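Local coordinates for protein NAD nucleotidase (Haemophilus influenzae, PDB 3ZTV) that degrades NAD to adenosine and nicotinamide riboside in the periplasm, acting as a zinc-dependent pyrophosphatase and 5'-nucleotidase, at residues 337-340 with 341-345; 50-53 with 54-57; 71-75 with 76-80; 351-354 with 355-358. One frame throughout, in Å; residues are numbered along the deposited sequence.

In the fold
From the N terminus, contact 2 comes first, on helix 46-59. Contact 3 follows, in the turn that carries the chain from a zinc-binding loop into helix 76-79. Contacts 1 and 4 sit at the two ends of helix 337-353, their centres about 21 Å apart. All four are local and lie in series, so none nests in or crosses another. Contacts 1 and 2 touch where Thr339 meets Asn50, which joins the start of helix 337-353 to helix 46-59. Contacts 3 and 4 touch where Leu76 and Leu80 pack on Leu353 and Ala354. Helix 337-353 therefore meets helix 46-59 at its start and segment 76-80 near its end, then leads to strand 357-362.

Contact 1: residues 337-340 with 341-345; sequences AKTD and KLIAK
Ile343 N donates to Thr339 O at 2.9 Å, with an N-H...O angle of 164°. Ala344 N to Asp340 O is similar, at 3.0 Å. Lys341 N and Leu342 N reach Ala337 O and Lys338 O in the same i to i+4 pattern.

The polar side chains of these turns look outward. Thr339 OG1 bonds to Asp336 and to Asn50 of helix 46-59. Asp340 divides its carboxylate, OD1 going to Ser47 and OD2 to His335. Two separate bonds thus hold that group.

Aliphatic side-chain carbons also lie against the carbonyl oxygens. Lys341 CG lies 3.4 Å from Ala337 O, and Leu342 CG is 3.6 Å from Lys338 O. One side-chain pair meets directly: the methyl Thr339 CG2 touches Ile343 CD1 at 3.8 Å, the two side chains crossing at a slant. In Thr339, OG1 lies beside the backbone N (chi1 -53°), which leaves CG2 anti to that N and against Ile343. One branch packs along the helix and the other makes polar bonds. Lys338, Thr339 and Leu342 also rest on Ala92 of helix 84-93.

These are the first turns of alpha-helix 337-353, fastened by side chains to helix 46-59.

Contact 2: residues 50-53 with 54-57; sequences NAKL and NKLR
Asn54 N, Lys55 N, Leu56 N and Arg57 N donate to the carbonyls of Asn50, Ala51, Lys52 and Leu53. Leu56 N to Lys52 O is the straightest of the four, 2.9 Å long with an N-H...O angle of 162°. The side chain of Asn54 also lies close over the carbonyl of Asn50. Its CG is 3.1 Å from Asn50 O, but the angle at ND2 is too poor for a hydrogen bond.

The apolar contact between side chains is small. Lys52 CG meets Leu56 CD1 at 3.8 Å, methylene against methyl. Lys52 CG is anti to the backbone N (chi1 -177°), which carries it to this methyl. Leu56 CG also sits over the backbone, 3.3 Å from Lys52 O. Arg57 has its CG between N and the carbonyl carbon (chi1 76°), which places CG 3.3 Å from Leu53 O.

The stretch belongs to helix 46-59 of the calcineurin-like phosphoesterase fold. The helix packs on the mixed seven-stranded sheet: Leu53 and Leu56 both touch Leu16 of strand 11-18, and Leu53 also reaches Val65 of strand 63-67. Lys52 and Leu56 rest on strand 284-295.

The two lysine ends come near each other. Lys52 NZ and Lys55 NZ are 4.9 Å apart. Their like charges are probably eased by Asp334, which forms a salt bridge with Lys55 and a long, weak ion pair with Lys52. Lys52 NZ also bonds to Ser331.

Among the other polar groups, Arg57 NH1 bonds to the carbonyl of Asn94. Asn50 ND2 bonds to the carbonyl of Val89.

Contact 3: residues 71-75 with 76-80; sequences AITGT and LYFTL
Thr75 is the N-cap of helix 76-79: Thr75 OG1 accepts from Tyr77 N at 3.0 Å, with an N-H...O angle of 142°. The cap ends a loop of the calcineurin-like phosphoesterase fold that follows the zinc ligand Asp70. A chi1 of 77° sets OG1 between the N and carbonyl carbon of Thr75, facing the start of the helix. OG1 also bonds to the carbonyl of Ser23. Thr75 OG1 lies at the edge of the Tyr77 ring, near the ring plane, and 3.3 Å from Tyr77 CB. The carbonyl O of Thr75 accepts from Phe78 N at 3.1 Å. This donor stands above the carbonyl plane.

Phe78 turns its ring back onto the loop. The methyl Thr73 CG2 sits over one face in a CH-pi contact, 4.1 Å from the centroid of the Phe78 ring and 17° off the normal. Ile72 meets the same ring obliquely. Ile72 CB is 3.7 Å from Phe78 CD1, and Ile72 CD1 is 3.7 Å from Phe78 CE1.

Thr73 OG1 takes no part in the ring contact. It donates to Ile72 O at 2.7 Å, in the carbonyl plane on a lone pair. The backbone angles of Gly74, next along the loop, suit glycine.

Thr73 O bonds to His22 ND1, and His22 is a zinc ligand. The cap and the ring contact hold the loop on both sides of Gly74. They therefore probably help to position this second-shell carbonyl, and with it the imidazole of His22.

Contact 4: residues 351-354 with 355-358; sequences DRLA and QEIV
Gln355 folds its side-chain amide back along the last residues of the helical stretch, and Gln355 NE2 donates to Asp351 O at 3.0 Å. The N-H...O angle is 153°, and the oxygen is tilted 18° out of the amide plane. CG lies beside the backbone N (chi1 -64°) and the chain runs on extended, which brings the amide to this carbonyl.

Among backbone bonds, Glu356 N to Leu353 O, at 3.1 Å, closes the turn. One residue earlier, Gln355 N donates to Arg352 O at 3.2 Å. Both donors stand above the plane of the carbonyl they use.

One water spans the turn. It donates to Leu353 O at 2.9 Å and to Glu356 OE1 at 2.7 Å. Leu353 O thus takes two bonds, one from the backbone and one from the water.

Leu353 and Glu356 run alongside each other. The methyl Leu353 CD2 is in van der Waals contact with the carboxylate oxygen Glu356 OE2, at 3.6 Å. Leu353 also packs on Leu80 and Phe81, while Ala354 touches Leu80 and Asn424.

Residues 353 to 356 form a type I beta turn. It is the joint where helix 337-353 gives way to strand 357-362, which pairs with strand 419-422.

Contact 1: residues 337-340 with 341-345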
ATOM      1  N   ALA A 337      21.372 -35.737  20.388  1.00 11.03           N
ATOM      2  CA  ALA A 337      20.764 -36.861  21.099  1.00 11.82           C
ATOM      3  C   ALA A 337      19.271 -36.660  21.360  1.00 10.56           C
ATOM      4  O   ALA A 337      18.461 -37.547  21.094  1.00 12.36           O
ATOM      5  CB  ALA A 337      21.512 -37.130  22.405  1.00 14.14           C
ATOM      6  N   LYS A 338      18.899 -35.495  21.876  1.00 11.38           N
ATOM      7  CA  LYS A 338      17.490 -35.225  22.141  1.00 12.53           C
ATOM      8  C   LYS A 338      16.652 -35.300  20.857  1.00 10.45           C
ATOM      9  O   LYS A 338      15.582 -35.914  20.832  1.00 10.75           O
ATOM     10  CB  LYS A 338      17.322 -33.863  22.822  1.00 14.24           C
ATOM     11  CG  LYS A 338      15.876 -33.461  23.076  1.00 17.23           C
ATOM     12  CD  LYS A 338      15.773 -32.393  24.162  1.00 25.67           C
ATOM     13  CE  LYS A 338      16.416 -31.083  23.738  1.00 28.79           C
ATOM     14  NZ  LYS A 338      16.230 -30.023  24.775  1.00 31.91           N
ATOM     15  N   THR A 339      17.148 -34.676  19.793  1.00  9.57           N
ATOM     16  CA  THR A 339      16.409 -34.642  18.536  1.00 10.44           C
ATOM     17  C   THR A 339      16.338 -36.033  17.907  1.00  8.82           C
ATOM     18  O   THR A 339      15.318 -36.396  17.323  1.00  9.55           O
ATOM     19  CB  THR A 339      17.000 -33.609  17.562  1.00  7.99           C
ATOM     20  OG1 THR A 339      17.082 -32.342  18.222  1.00  8.87           O
ATOM     21  CG2 THR A 339      16.121 -33.466  16.327  1.00  8.37           C
ATOM     22  N   ASP A 340      17.404 -36.821  18.038  1.00  9.08           N
ATOM     23  CA  ASP A 340      17.393 -38.214  17.584  1.00 10.00           C
ATOM     24  C   ASP A 340      16.271 -39.012  18.248  1.00 10.03           C
ATOM     25  O   ASP A 340      15.603 -39.814  17.603  1.00 10.97           O
ATOM     26  CB  ASP A 340      18.727 -38.895  17.906  1.00 11.27           C
ATOM     27  CG  ASP A 340      19.839 -38.504  16.955  1.00 12.12           C
ATOM     28  OD1 ASP A 340      19.549 -38.058  15.825  1.00 14.49           O
ATOM     29  OD2 ASP A 340      21.017 -38.683  17.331  1.00 15.25           O
ATOM     30  N   LYS A 341      16.086 -38.802  19.545  1.00  8.97           N
ATOM     31  CA  LYS A 341      15.027 -39.484  20.291  1.00 10.99           C
ATOM     32  C   LYS A 341      13.638 -39.088  19.783  1.00 11.01           C
ATOM     33  O   LYS A 341      12.762 -39.943  19.597  1.00 11.56           O
ATOM     34  CB  LYS A 341      15.150 -39.181  21.784  1.00 14.11           C
ATOM     35  CG  LYS A 341      16.353 -39.829  22.464  1.00 16.49           C
ATOM     36  CD  LYS A 341      16.495 -39.380  23.921  1.00 18.27           C
ATOM     37  CE  LYS A 341      15.154 -39.011  24.537  1.00 23.41           C
ATOM     38  NZ  LYS A 341      14.198 -40.146  24.557  1.00 27.13           N
ATOM     39  N   LEU A 342      13.433 -37.792  19.561  1.00  9.75           N
ATOM     40  CA  LEU A 342      12.161 -37.301  19.038  1.00  8.91           C
ATOM     41  C   LEU A 342      11.880 -37.889  17.666  1.00  9.86           C
ATOM     42  O   LEU A 342      10.777 -38.370  17.405  1.00 10.48           O
ATOM     43  CB  LEU A 342      12.144 -35.770  18.965  1.00 10.31           C
ATOM     44  CG  LEU A 342      12.132 -35.033  20.301  1.00 10.74           C
ATOM     45  CD1 LEU A 342      12.389 -33.539  20.113  1.00 12.31           C
ATOM     46  CD2 LEU A 342      10.812 -35.258  21.021  1.00 12.39           C
ATOM     47  N   ILE A 343      12.872 -37.851  16.790  1.00  9.30           N
ATOM     48  CA  ILE A 343      12.660 -38.324  15.430  1.00  9.68           C
ATOM     49  C   ILE A 343      12.398 -39.837  15.376  1.00 12.23           C
ATOM     50  O   ILE A 343      11.574 -40.304  14.589  1.00 12.77           O
ATOM     51  CB  ILE A 343      13.800 -37.883  14.494  1.00  9.91           C
ATOM     52  CG1 ILE A 343      13.766 -36.358  14.324  1.00 11.11           C
ATOM     53  CG2 ILE A 343      13.673 -38.550  13.131  1.00 12.98           C
ATOM     54  CD1 ILE A 343      14.957 -35.798  13.563  1.00 12.68           C
ATOM     55  N   ALA A 344      13.081 -40.602  16.224  1.00 11.18           N
ATOM     56  CA  ALA A 344      12.834 -42.041  16.309  1.00 11.82           C
ATOM     57  C   ALA A 344      11.390 -42.312  16.710  1.00 11.59           C
ATOM     58  O   ALA A 344      10.721 -43.182  16.140  1.00 11.19           O
ATOM     59  CB  ALA A 344      13.793 -42.685  17.305  1.00 13.34           C
ATOM     60  N   LYS A 345      10.909 -41.562  17.692  1.00 10.37           N
ATOM     61  CA  LYS A 345       9.533 -41.695  18.149  1.00 12.29           C
ATOM     62  C   LYS A 345       8.539 -41.362  17.041  1.00 12.88           C
ATOM     63  O   LYS A 345       7.583 -42.111  16.803  1.00 12.71           O
ATOM     64  CB  LYS A 345       9.281 -40.804  19.369  1.00 13.58           C
ATOM     65  CG  LYS A 345       7.841 -40.823  19.854  1.00 16.11           C
ATOM     66  CD  LYS A 345       7.628 -39.909  21.052  1.00 17.85           C
ATOM     67  CE  LYS A 345       7.704 -38.443  20.653  1.00 19.04           C
ATOM     68  NZ  LYS A 345       7.489 -37.543  21.820  1.00 21.01           N
TER

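Contact 2: residues 50-53 with 54-57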
ATOM      1  N   ASN A  50      19.768 -29.162  14.659  1.00  5.11           N
ATOM      2  CA  ASN A  50      19.860 -28.838  16.073  1.00  6.46           C
ATOM      3  C   ASN A  50      21.261 -29.043  16.645  1.00  6.93           C
ATOM      4  O   ASN A  50      21.731 -28.234  17.450  1.00  6.57           O
ATOM      5  CB  ASN A  50      18.790 -29.581  16.876  1.00  5.80           C
ATOM      6  CG  ASN A  50      17.397 -28.981  16.686  1.00  5.84           C
ATOM      7  OD1 ASN A  50      17.248 -27.862  16.196  1.00  7.38           O
ATOM      8  ND2 ASN A  50      16.374 -29.729  17.078  1.00  6.88           N
ATOM      9  N   ALA A  51      21.928 -30.108  16.221  1.00  6.04           N
ATOM     10  CA  ALA A  51      23.304 -30.344  16.654  1.00  7.93           C
ATOM     11  C   ALA A  51      24.213 -29.193  16.232  1.00  6.91           C
ATOM     12  O   ALA A  51      25.021 -28.702  17.024  1.00  7.68           O
ATOM     13  CB  ALA A  51      23.824 -31.667  16.095  1.00  7.79           C
ATOM     14  N   LYS A  52      24.103 -28.768  14.982  1.00  6.08           N
ATOM     15  CA  LYS A  52      24.949 -27.685  14.492  1.00  6.92           C
ATOM     16  C   LYS A  52      24.635 -26.346  15.169  1.00  6.80           C
ATOM     17  O   LYS A  52      25.552 -25.606  15.553  1.00  6.73           O
ATOM     18  CB  LYS A  52      24.869 -27.568  12.963  1.00  6.76           C
ATOM     19  CG  LYS A  52      25.795 -26.506  12.374  1.00  7.71           C
ATOM     20  CD  LYS A  52      27.109 -27.076  11.867  1.00 11.80           C
ATOM     21  CE  LYS A  52      28.006 -27.562  12.987  1.00 10.70           C
ATOM     22  NZ  LYS A  52      29.408 -27.822  12.504  1.00 14.80           N
ATOM     23  N   LEU A  53      23.353 -26.022  15.322  1.00  6.56           N
ATOM     24  CA  LEU A  53      22.967 -24.813  16.049  1.00  6.28           C
ATOM     25  C   LEU A  53      23.503 -24.850  17.484  1.00  7.58           C
ATOM     26  O   LEU A  53      24.029 -23.849  17.980  1.00  7.71           O
ATOM     27  CB  LEU A  53      21.444 -24.631  16.052  1.00  7.19           C
ATOM     28  CG  LEU A  53      20.783 -24.237  14.730  1.00  6.27           C
ATOM     29  CD1 LEU A  53      19.262 -24.291  14.882  1.00  7.63           C
ATOM     30  CD2 LEU A  53      21.237 -22.866  14.264  1.00  7.41           C
ATOM     31  N   ASN A  54      23.388 -26.000  18.145  1.00  6.74           N
ATOM     32  CA  ASN A  54      23.845 -26.118  19.519  1.00  8.82           C
ATOM     33  C   ASN A  54      25.343 -25.892  19.632  1.00  9.05           C
ATOM     34  O   ASN A  54      25.806 -25.198  20.536  1.00 10.12           O
ATOM     35  CB  ASN A  54      23.470 -27.480  20.112  1.00  9.07           C
ATOM     36  CG  ASN A  54      21.995 -27.576  20.469  1.00  8.30           C
ATOM     37  OD1 ASN A  54      21.302 -26.563  20.526  1.00  9.83           O
ATOM     38  ND2 ASN A  54      21.515 -28.792  20.728  1.00 10.69           N
ATOM     39  N   LYS A  55      26.106 -26.473  18.719  1.00  7.64           N
ATOM     40  CA  LYS A  55      27.551 -26.315  18.768  1.00  9.73           C
ATOM     41  C   LYS A  55      27.988 -24.897  18.417  1.00  9.77           C
ATOM     42  O   LYS A  55      28.886 -24.343  19.056  1.00 12.28           O
ATOM     43  CB  LYS A  55      28.230 -27.339  17.863  1.00 10.65           C
ATOM     44  CG  LYS A  55      28.148 -28.744  18.417  1.00 14.33           C
ATOM     45  CD  LYS A  55      28.927 -29.733  17.583  1.00 18.80           C
ATOM     46  CE  LYS A  55      28.126 -30.196  16.380  1.00 15.93           C
ATOM     47  NZ  LYS A  55      28.756 -31.391  15.737  1.00 16.44           N
ATOM     48  N   LEU A  56      27.365 -24.296  17.410  1.00  7.27           N
ATOM     49  CA  LEU A  56      27.770 -22.949  17.001  1.00  7.64           C
ATOM     50  C   LEU A  56      27.388 -21.892  18.029  1.00  9.87           C
ATOM     51  O   LEU A  56      28.172 -20.981  18.311  1.00  8.76           O
ATOM     52  CB  LEU A  56      27.218 -22.584  15.621  1.00  6.36           C
ATOM     53  CG  LEU A  56      27.755 -23.426  14.459  1.00  7.49           C
ATOM     54  CD1 LEU A  56      27.087 -23.006  13.147  1.00  9.66           C
ATOM     55  CD2 LEU A  56      29.284 -23.337  14.353  1.00 11.29           C
ATOM     56  N   ARG A  57      26.202 -22.009  18.612  1.00  8.66           N
ATOM     57  CA  ARG A  57      25.753 -20.991  19.559  1.00  8.58           C
ATOM     58  C   ARG A  57      26.622 -20.970  20.823  1.00 11.91           C
ATOM     59  O   ARG A  57      26.786 -19.921  21.439  1.00 13.94           O
ATOM     60  CB  ARG A  57      24.264 -21.140  19.897  1.00  8.70           C
ATOM     61  CG  ARG A  57      23.935 -22.269  20.850  1.00 10.56           C
ATOM     62  CD  ARG A  57      22.435 -22.501  20.897  1.00  9.67           C
ATOM     63  NE  ARG A  57      21.721 -21.391  21.531  1.00 10.50           N
ATOM     64  CZ  ARG A  57      20.406 -21.208  21.449  1.00 11.46           C
ATOM     65  NH1 ARG A  57      19.659 -22.039  20.740  1.00 10.51           N
ATOM     66  NH2 ARG A  57      19.842 -20.182  22.069  1.00 12.45           N
TER

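Contact 3: residues 71-75 with 76-80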
ATOM      1  N   ALA A  71       7.896 -23.618   8.374  1.00  5.86           N
ATOM      2  CA  ALA A  71       8.212 -24.776   9.179  1.00  6.09           C
ATOM      3  C   ALA A  71       7.412 -25.979   8.699  1.00  5.80           C
ATOM      4  O   ALA A  71       7.927 -27.095   8.700  1.00  6.77           O
ATOM      5  CB  ALA A  71       7.905 -24.487  10.636  1.00  6.47           C
ATOM      6  N   ILE A  72       6.162 -25.753   8.290  1.00  6.39           N
ATOM      7  CA  ILE A  72       5.240 -26.865   8.024  1.00  7.19           C
ATOM      8  C   ILE A  72       4.865 -27.069   6.562  1.00  7.25           C
ATOM      9  O   ILE A  72       4.906 -26.128   5.761  1.00  6.96           O
ATOM     10  CB  ILE A  72       3.942 -26.753   8.868  1.00  7.48           C
ATOM     11  CG1 ILE A  72       3.204 -25.434   8.600  1.00  8.28           C
ATOM     12  CG2 ILE A  72       4.259 -26.943  10.346  1.00  7.75           C
ATOM     13  CD1 ILE A  72       1.779 -25.448   9.142  1.00  9.45           C
ATOM     14  N   THR A  73       4.504 -28.322   6.260  1.00  6.59           N
ATOM     15  CA  THR A  73       4.009 -28.834   4.974  1.00  7.47           C
ATOM     16  C   THR A  73       5.150 -29.227   4.061  1.00  7.65           C
ATOM     17  O   THR A  73       6.115 -28.476   3.890  1.00  7.72           O
ATOM     18  CB  THR A  73       2.994 -27.915   4.219  1.00  7.15           C
ATOM     19  OG1 THR A  73       3.685 -26.879   3.504  1.00  7.45           O
ATOM     20  CG2 THR A  73       1.960 -27.328   5.164  1.00  8.14           C
ATOM     21  N   GLY A  74       5.049 -30.426   3.496  1.00  7.86           N
ATOM     22  CA  GLY A  74       6.018 -30.915   2.535  1.00  7.95           C
ATOM     23  C   GLY A  74       6.310 -32.400   2.658  1.00  6.10           C
ATOM     24  O   GLY A  74       6.857 -32.984   1.726  1.00  7.75           O
ATOM     25  N   THR A  75       5.975 -32.993   3.806  1.00  7.35           N
ATOM     26  CA  THR A  75       6.165 -34.432   4.030  1.00  7.13           C
ATOM     27  C   THR A  75       5.059 -34.950   4.944  1.00  7.08           C
ATOM     28  O   THR A  75       4.286 -34.173   5.512  1.00  7.84           O
ATOM     29  CB  THR A  75       7.495 -34.750   4.740  1.00  6.93           C
ATOM     30  OG1 THR A  75       7.351 -34.453   6.130  1.00  7.05           O
ATOM     31  CG2 THR A  75       8.677 -33.968   4.138  1.00  8.62           C
ATOM     32  N   LEU A  76       4.999 -36.274   5.114  1.00  7.04           N
ATOM     33  CA  LEU A  76       4.020 -36.876   6.021  1.00  6.18           C
ATOM     34  C   LEU A  76       4.248 -36.494   7.484  1.00  7.33           C
ATOM     35  O   LEU A  76       3.371 -36.690   8.323  1.00  7.58           O
ATOM     36  CB  LEU A  76       3.981 -38.407   5.876  1.00  7.90           C
ATOM     37  CG  LEU A  76       3.346 -38.957   4.596  1.00  7.74           C
ATOM     38  CD1 LEU A  76       3.477 -40.473   4.576  1.00 10.18           C
ATOM     39  CD2 LEU A  76       1.888 -38.554   4.499  1.00  9.71           C
ATOM     40  N   TYR A  77       5.422 -35.949   7.803  1.00  6.62           N
ATOM     41  CA  TYR A  77       5.648 -35.470   9.168  1.00  7.23           C
ATOM     42  C   TYR A  77       4.725 -34.306   9.522  1.00  7.15           C
ATOM     43  O   TYR A  77       4.427 -34.086  10.697  1.00  8.49           O
ATOM     44  CB  TYR A  77       7.114 -35.095   9.407  1.00  8.10           C
ATOM     45  CG  TYR A  77       8.003 -36.296   9.655  1.00  7.67           C
ATOM     46  CD1 TYR A  77       7.939 -36.999  10.860  1.00  9.88           C
ATOM     47  CD2 TYR A  77       8.907 -36.728   8.700  1.00  8.02           C
ATOM     48  CE1 TYR A  77       8.753 -38.099  11.093  1.00 10.79           C
ATOM     49  CE2 TYR A  77       9.728 -37.835   8.924  1.00  9.18           C
ATOM     50  CZ  TYR A  77       9.645 -38.508  10.133  1.00 10.05           C
ATOM     51  OH  TYR A  77      10.440 -39.614  10.379  1.00 11.60           O
ATOM     52  N   PHE A  78       4.268 -33.559   8.517  1.00  6.53           N
ATOM     53  CA  PHE A  78       3.218 -32.587   8.770  1.00  6.39           C
ATOM     54  C   PHE A  78       1.849 -33.256   8.781  1.00  7.11           C
ATOM     55  O   PHE A  78       1.106 -33.153   9.755  1.00  8.89           O
ATOM     56  CB  PHE A  78       3.177 -31.448   7.751  1.00  7.40           C
ATOM     57  CG  PHE A  78       1.991 -30.573   7.951  1.00  7.78           C
ATOM     58  CD1 PHE A  78       1.899 -29.795   9.079  1.00  8.03           C
ATOM     59  CD2 PHE A  78       0.914 -30.624   7.086  1.00  9.31           C
ATOM     60  CE1 PHE A  78       0.791 -29.018   9.316  1.00  9.43           C
ATOM     61  CE2 PHE A  78      -0.204 -29.848   7.320  1.00 10.46           C
ATOM     62  CZ  PHE A  78      -0.261 -29.046   8.433  1.00  9.72           C
ATOM     63  N   THR A  79       1.525 -33.918   7.676  1.00  7.66           N
ATOM     64  CA  THR A  79       0.199 -34.474   7.437  1.00  8.84           C
ATOM     65  C   THR A  79      -0.319 -35.347   8.576  1.00  9.12           C
ATOM     66  O   THR A  79      -1.472 -35.240   8.966  1.00 10.23           O
ATOM     67  CB  THR A  79       0.213 -35.296   6.144  1.00  9.84           C
ATOM     68  OG1 THR A  79       0.821 -34.519   5.100  1.00 13.46           O
ATOM     69  CG2 THR A  79      -1.199 -35.699   5.733  1.00 13.45           C
ATOM     70  N   LEU A  80       0.540 -36.196   9.118  1.00  7.23           N
ATOM     71  CA  LEU A  80       0.085 -37.184  10.094  1.00  7.81           C
ATOM     72  C   LEU A  80       0.121 -36.677  11.524  1.00  8.41           C
ATOM     73  O   LEU A  80      -0.409 -37.330  12.430  1.00 10.34           O
ATOM     74  CB  LEU A  80       0.895 -38.470   9.959  1.00  8.12           C
ATOM     75  CG  LEU A  80       0.780 -39.112   8.578  1.00  9.09           C
ATOM     76  CD1 LEU A  80       1.723 -40.302   8.445  1.00 10.37           C
ATOM     77  CD2 LEU A  80      -0.653 -39.538   8.302  1.00 11.66           C
TER

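Contact 4: residues 351-354 with 355-358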
ATOM      1  N   ASP A 351       5.046 -44.541  10.671  1.00 11.21           N
ATOM      2  CA  ASP A 351       4.900 -45.803   9.953  1.00 12.53           C
ATOM      3  C   ASP A 351       3.556 -46.473  10.237  1.00  9.94           C
ATOM      4  O   ASP A 351       2.988 -47.130   9.364  1.00 11.98           O
ATOM      5  CB  ASP A 351       6.072 -46.743  10.256  1.00 13.61           C
ATOM      6  CG  ASP A 351       7.385 -46.238   9.682  1.00 19.73           C
ATOM      7  OD1 ASP A 351       7.357 -45.340   8.810  1.00 19.27           O
ATOM      8  OD2 ASP A 351       8.451 -46.742  10.098  1.00 25.74           O
ATOM      9  N   ARG A 352       3.045 -46.295  11.452  1.00 10.39           N
ATOM     10  CA  ARG A 352       1.722 -46.808  11.806  1.00 10.38           C
ATOM     11  C   ARG A 352       0.626 -45.955  11.159  1.00 10.72           C
ATOM     12  O   ARG A 352      -0.260 -46.463  10.481  1.00 10.33           O
ATOM     13  CB  ARG A 352       1.531 -46.844  13.326  1.00 11.92           C
ATOM     14  CG  ARG A 352       2.546 -47.697  14.083  1.00 12.36           C
ATOM     15  CD  ARG A 352       2.255 -47.706  15.585  1.00 17.48           C
ATOM     16  NE  ARG A 352       1.176 -48.621  15.953  1.00 15.70           N
ATOM     17  CZ  ARG A 352       0.641 -48.696  17.169  1.00 16.26           C
ATOM     18  NH1 ARG A 352       1.072 -47.902  18.140  1.00 16.71           N
ATOM     19  NH2 ARG A 352      -0.329 -49.568  17.414  1.00 18.13           N
ATOM     20  N   LEU A 353       0.723 -44.640  11.334  1.00  8.68           N
ATOM     21  CA  LEU A 353      -0.317 -43.718  10.876  1.00  9.04           C
ATOM     22  C   LEU A 353      -0.467 -43.677   9.358  1.00  8.69           C
ATOM     23  O   LEU A 353      -1.563 -43.445   8.849  1.00  8.46           O
ATOM     24  CB  LEU A 353      -0.065 -42.306  11.423  1.00  9.28           C
ATOM     25  CG  LEU A 353      -0.125 -42.184  12.946  1.00 12.27           C
ATOM     26  CD1 LEU A 353       0.355 -40.809  13.408  1.00 13.26           C
ATOM     27  CD2 LEU A 353      -1.547 -42.463  13.433  1.00 15.31           C
ATOM     28  N   ALA A 354       0.626 -43.906   8.632  1.00  7.05           N
ATOM     29  CA  ALA A 354       0.595 -43.832   7.180  1.00  7.64           C
ATOM     30  C   ALA A 354      -0.205 -44.970   6.553  1.00  8.47           C
ATOM     31  O   ALA A 354      -0.575 -44.898   5.379  1.00  7.49           O
ATOM     32  CB  ALA A 354       2.007 -43.799   6.607  1.00  9.61           C
ATOM     33  N   GLN A 355      -0.458 -46.022   7.335  1.00  8.22           N
ATOM     34  CA  GLN A 355      -1.243 -47.170   6.873  1.00  9.13           C
ATOM     35  C   GLN A 355      -2.737 -46.963   7.076  1.00  9.93           C
ATOM     36  O   GLN A 355      -3.545 -47.787   6.642  1.00 11.55           O
ATOM     37  CB  GLN A 355      -0.793 -48.447   7.583  1.00  8.20           C
ATOM     38  CG  GLN A 355       0.637 -48.836   7.277  1.00  8.96           C
ATOM     39  CD  GLN A 355       1.050 -50.077   8.032  1.00  8.93           C
ATOM     40  OE1 GLN A 355       0.764 -51.201   7.611  1.00  9.37           O
ATOM     41  NE2 GLN A 355       1.699 -49.881   9.172  1.00  9.60           N
ATOM     42  N   GLU A 356      -3.108 -45.876   7.746  1.00 10.16           N
ATOM     43  CA  GLU A 356      -4.521 -45.569   7.959  1.00 10.30           C
ATOM     44  C   GLU A 356      -5.196 -45.092   6.677  1.00 10.40           C
ATOM     45  O   GLU A 356      -4.544 -44.600   5.760  1.00  9.81           O
ATOM     46  CB  GLU A 356      -4.700 -44.557   9.098  1.00 11.15           C
ATOM     47  CG  GLU A 356      -4.308 -45.115  10.459  1.00 14.12           C
ATOM     48  CD  GLU A 356      -4.584 -44.164  11.616  1.00 13.87           C
ATOM     49  OE1 GLU A 356      -4.943 -42.995  11.369  1.00 18.71           O
ATOM     50  OE2 GLU A 356      -4.437 -44.594  12.781  1.00 18.34           O
ATOM     51  N   ILE A 357      -6.514 -45.258   6.618  1.00 11.81           N
ATOM     52  CA  ILE A 357      -7.270 -44.964   5.416  1.00 12.24           C
ATOM     53  C   ILE A 357      -7.610 -43.481   5.329  1.00 13.39           C
ATOM     54  O   ILE A 357      -8.118 -42.896   6.292  1.00 15.39           O
ATOM     55  CB  ILE A 357      -8.559 -45.812   5.374  1.00 13.67           C
ATOM     56  CG1 ILE A 357      -8.199 -47.301   5.357  1.00 14.83           C
ATOM     57  CG2 ILE A 357      -9.410 -45.441   4.174  1.00 15.41           C
ATOM     58  CD1 ILE A 357      -9.378 -48.223   5.630  1.00 18.48           C
ATOM     59  N   VAL A 358      -7.309 -42.873   4.186  1.00 11.60           N
ATOM     60  CA  VAL A 358      -7.641 -41.467   3.973  1.00 12.48           C
ATOM     61  C   VAL A 358      -8.961 -41.318   3.224  1.00 15.21           C
ATOM     62  O   VAL A 358      -9.658 -40.318   3.378  1.00 18.51           O
ATOM     63  CB  VAL A 358      -6.507 -40.694   3.246  1.00 12.79           C
ATOM     64  CG1 VAL A 358      -6.339 -41.173   1.817  1.00 17.54           C
ATOM     65  CG2 VAL A 358      -6.776 -39.194   3.275  1.00 15.84           C
TER
HETATM   66  O   HOH W   1      -3.140 -41.377  10.104  1.00 14.80           O